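Local coordinates for protein dehydroascorbate reductase (Chlamydomonas reinhardtii, PDB 5XFT) that probably reduces dehydroascorbate to ascorbate at the expense of two glutathiones, as a member of the DHAR family of the glutathione S-transferase superfamily, at residues D134-H139 / T182-Y187. Residues are numbered along the deposited sequence; the frame is centred on the assembly and turned at random.
Sequences DYLRQH and TALHKY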
ATOM      1  N   ASP A 134      17.584  -6.432  -5.356  1.00 30.70           N
ATOM      2  CA  ASP A 134      18.986  -6.145  -5.076  1.00 32.35           C
ATOM      3  C   ASP A 134      19.133  -5.343  -3.795  1.00 40.63           C
ATOM      4  O   ASP A 134      19.975  -5.661  -2.947  1.00 43.94           O
ATOM      5  CB  ASP A 134      19.618  -5.388  -6.246  1.00 31.64           C
ATOM      6  CG  ASP A 134      19.682  -6.218  -7.510  1.00 34.80           C
ATOM      7  OD1 ASP A 134      19.486  -7.450  -7.416  1.00 35.65           O
ATOM      8  OD2 ASP A 134      19.941  -5.639  -8.589  1.00 32.46           O
ATOM      9  N   TYR A 135      18.316  -4.295  -3.635  1.00 38.03           N
ATOM     10  CA  TYR A 135      18.415  -3.474  -2.435  1.00 32.44           C
ATOM     11  C   TYR A 135      18.213  -4.318  -1.182  1.00 33.10           C
ATOM     12  O   TYR A 135      19.033  -4.279  -0.257  1.00 35.76           O
ATOM     13  CB  TYR A 135      17.405  -2.326  -2.479  1.00 27.17           C
ATOM     14  CG  TYR A 135      17.661  -1.294  -1.400  1.00 24.62           C
ATOM     15  CD1 TYR A 135      17.164  -1.465  -0.112  1.00 28.31           C
ATOM     16  CD2 TYR A 135      18.415  -0.159  -1.663  1.00 24.49           C
ATOM     17  CE1 TYR A 135      17.406  -0.532   0.881  1.00 25.06           C
ATOM     18  CE2 TYR A 135      18.657   0.783  -0.676  1.00 24.07           C
ATOM     19  CZ  TYR A 135      18.151   0.590   0.594  1.00 16.43           C
ATOM     20  OH  TYR A 135      18.385   1.518   1.583  1.00 13.14           O
ATOM     21  N   LEU A 136      17.133  -5.100  -1.140  1.00 29.02           N
ATOM     22  CA  LEU A 136      16.883  -5.926   0.037  1.00 32.90           C
ATOM     23  C   LEU A 136      18.009  -6.928   0.270  1.00 37.17           C
ATOM     24  O   LEU A 136      18.281  -7.298   1.419  1.00 32.67           O
ATOM     25  CB  LEU A 136      15.541  -6.643  -0.100  1.00 27.51           C
ATOM     26  CG  LEU A 136      14.297  -5.756  -0.023  1.00 32.80           C
ATOM     27  CD1 LEU A 136      13.027  -6.586  -0.173  1.00 38.31           C
ATOM     28  CD2 LEU A 136      14.270  -4.979   1.283  1.00 34.84           C
ATOM     29  N   ARG A 137      18.682  -7.371  -0.797  1.00 39.42           N
ATOM     30  CA  ARG A 137      19.790  -8.304  -0.618  1.00 43.65           C
ATOM     31  C   ARG A 137      21.005  -7.617  -0.004  1.00 39.87           C
ATOM     32  O   ARG A 137      21.616  -8.145   0.930  1.00 47.01           O
ATOM     33  CB  ARG A 137      20.167  -8.961  -1.949  1.00 46.45           C
ATOM     34  CG  ARG A 137      21.189 -10.089  -1.802  1.00 45.74           C
ATOM     35  CD  ARG A 137      21.426 -10.839  -3.105  1.00 48.33           C
ATOM     36  NE  ARG A 137      20.210 -11.478  -3.602  1.00 50.91           N
ATOM     37  CZ  ARG A 137      19.512 -11.045  -4.647  1.00 47.33           C
ATOM     38  NH1 ARG A 137      19.920  -9.976  -5.325  1.00 46.11           N
ATOM     39  NH2 ARG A 137      18.410 -11.685  -5.018  1.00 41.69           N
ATOM     40  N   GLN A 138      21.376  -6.442  -0.516  1.00 30.56           N
ATOM     41  CA  GLN A 138      22.549  -5.755   0.013  1.00 34.59           C
ATOM     42  C   GLN A 138      22.365  -5.294   1.452  1.00 39.65           C
ATOM     43  O   GLN A 138      23.358  -4.997   2.123  1.00 45.42           O
ATOM     44  CB  GLN A 138      22.911  -4.554  -0.857  1.00 32.54           C
ATOM     45  CG  GLN A 138      23.611  -4.932  -2.134  1.00 36.53           C
ATOM     46  CD  GLN A 138      24.495  -3.826  -2.641  1.00 39.67           C
ATOM     47  OE1 GLN A 138      24.047  -2.699  -2.841  1.00 36.92           O
ATOM     48  NE2 GLN A 138      25.772  -4.139  -2.841  1.00 43.51           N
ATOM     49  N   HIS A 139      21.125  -5.231   1.939  1.00 36.56           N
ATOM     50  CA  HIS A 139      20.831  -4.781   3.292  1.00 24.27           C
ATOM     51  C   HIS A 139      20.291  -5.904   4.171  1.00 27.49           C
ATOM     52  O   HIS A 139      19.781  -5.636   5.262  1.00 33.00           O
ATOM     53  CB  HIS A 139      19.837  -3.616   3.260  1.00 18.77           C
ATOM     54  CG  HIS A 139      20.378  -2.369   2.633  1.00 17.57           C
ATOM     55  ND1 HIS A 139      20.540  -2.227   1.271  1.00 18.36           N
ATOM     56  CD2 HIS A 139      20.810  -1.210   3.186  1.00 22.24           C
ATOM     57  CE1 HIS A 139      21.036  -1.030   1.011  1.00 26.01           C
ATOM     58  NE2 HIS A 139      21.212  -0.394   2.156  1.00 31.38           N
ATOM     59  N   THR A 182      15.055 -13.845  -4.761  1.00 45.14           N
ATOM     60  CA  THR A 182      14.996 -14.463  -3.441  1.00 47.23           C
ATOM     61  C   THR A 182      14.556 -13.468  -2.375  1.00 47.90           C
ATOM     62  O   THR A 182      13.683 -13.761  -1.545  1.00 50.55           O
ATOM     63  CB  THR A 182      16.368 -15.041  -3.094  1.00 54.62           C
ATOM     64  OG1 THR A 182      17.385 -14.099  -3.468  1.00 60.60           O
ATOM     65  CG2 THR A 182      16.598 -16.346  -3.828  1.00 53.35           C
ATOM     66  N   ALA A 183      15.164 -12.280  -2.387  1.00 47.79           N
ATOM     67  CA  ALA A 183      14.889 -11.286  -1.357  1.00 43.34           C
ATOM     68  C   ALA A 183      13.453 -10.783  -1.427  1.00 36.27           C
ATOM     69  O   ALA A 183      12.884 -10.387  -0.404  1.00 39.23           O
ATOM     70  CB  ALA A 183      15.874 -10.124  -1.480  1.00 46.47           C
ATOM     71  N   LEU A 184      12.847 -10.799  -2.616  1.00 30.15           N
ATOM     72  CA  LEU A 184      11.441 -10.423  -2.719  1.00 29.68           C
ATOM     73  C   LEU A 184      10.537 -11.491  -2.112  1.00 39.30           C
ATOM     74  O   LEU A 184       9.524 -11.167  -1.475  1.00 44.92           O
ATOM     75  CB  LEU A 184      11.068 -10.164  -4.176  1.00 25.72           C
ATOM     76  CG  LEU A 184      11.654  -8.875  -4.750  1.00 32.93           C
ATOM     77  CD1 LEU A 184      11.003  -8.525  -6.076  1.00 36.79           C
ATOM     78  CD2 LEU A 184      11.504  -7.735  -3.760  1.00 26.25           C
ATOM     79  N   HIS A 185      10.886 -12.768  -2.288  1.00 32.05           N
ATOM     80  CA  HIS A 185      10.049 -13.830  -1.739  1.00 35.55           C
ATOM     81  C   HIS A 185      10.127 -13.847  -0.218  1.00 40.68           C
ATOM     82  O   HIS A 185       9.097 -13.932   0.467  1.00 44.38           O
ATOM     83  CB  HIS A 185      10.447 -15.185  -2.326  1.00 35.90           C
ATOM     84  CG  HIS A 185      10.117 -15.333  -3.776  1.00 39.27           C
ATOM     85  ND1 HIS A 185       8.873 -15.729  -4.220  1.00 44.08           N
ATOM     86  CD2 HIS A 185      10.865 -15.134  -4.887  1.00 41.67           C
ATOM     87  CE1 HIS A 185       8.869 -15.766  -5.539  1.00 44.87           C
ATOM     88  NE2 HIS A 185      10.066 -15.409  -5.971  1.00 45.26           N
ATOM     89  N   LYS A 186      11.342 -13.747   0.335  1.00 42.82           N
ATOM     90  CA  LYS A 186      11.426 -13.666   1.791  1.00 45.48           C
ATOM     91  C   LYS A 186      10.880 -12.347   2.315  1.00 32.14           C
ATOM     92  O   LYS A 186      10.418 -12.301   3.458  1.00 30.17           O
ATOM     93  CB  LYS A 186      12.861 -13.890   2.285  1.00 48.32           C
ATOM     94  CG  LYS A 186      13.948 -13.411   1.357  1.00 55.94           C
ATOM     95  CD  LYS A 186      15.331 -13.872   1.810  1.00 64.62           C
ATOM     96  CE  LYS A 186      15.509 -15.387   1.710  1.00 66.35           C
ATOM     97  NZ  LYS A 186      16.792 -15.847   2.329  1.00 65.49           N
ATOM     98  N   TYR A 187      10.905 -11.284   1.508  1.00 22.10           N
ATOM     99  CA  TYR A 187      10.217 -10.053   1.887  1.00 23.06           C
ATOM    100  C   TYR A 187       8.726 -10.306   2.063  1.00 32.27           C
ATOM    101  O   TYR A 187       8.136  -9.928   3.083  1.00 33.03           O
ATOM    102  CB  TYR A 187      10.471  -8.974   0.836  1.00 25.78           C
ATOM    103  CG  TYR A 187       9.852  -7.615   1.113  1.00 29.78           C
ATOM    104  CD1 TYR A 187      10.224  -6.862   2.218  1.00 32.73           C
ATOM    105  CD2 TYR A 187       8.931  -7.067   0.237  1.00 38.78           C
ATOM    106  CE1 TYR A 187       9.671  -5.612   2.453  1.00 34.09           C
ATOM    107  CE2 TYR A 187       8.371  -5.823   0.461  1.00 38.82           C
ATOM    108  CZ  TYR A 187       8.741  -5.096   1.568  1.00 36.81           C
ATOM    109  OH  TYR A 187       8.175  -3.850   1.779  1.00 29.30           O
TER
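The guanidinium of R137 meets T182 at its edge: OG1 of T182, on the more exposed side of the contact, lies in the guanidinium plane, and NH2 donates to it over 3.0 Å with an N-H...O angle of 177°, practically straight. D134 OD1 also sits at the edge, in plane, but NH1 reaches it at 3.3 Å with a bent angle, a weak hydrogen bond within a salt bridge. A second carboxylate, that of D133, pairs with the same NH2, so acidic partners and the threonine hydroxyl together restrain the group's rotation. R137 gets there with CG anti to the backbone N (chi1 -172°) and a bend at chi3, which swings the end of the chain toward T182.

A second flat group at the contact, the ring of Y187, takes CD1 of L136 obliquely near its root: the methyl is 3.6 Å from CG of Y187 and equally close to its CB. The ring also packs edge-to-face with F146, and its OH hydrogen-bonds D155 OD1. Both segments belong to the all-helical C-terminal domain of the glutathione S-transferase fold; here the C-terminal end of helix 118-138 crosses the first turns of helix 182-193, with an axis angle of 80° and a closest approach of 8.5 Å.

At the crossing, CB of A183 points at the other helix, 3.8 Å from CB of L136, and the CA atoms of R137 and A183 come within 5.8 Å. The same L136 CD1 that touches Y187 lies 4.1 Å from CD2 of L184, whose side chain also packs on L129 and M132 of helix 118-138.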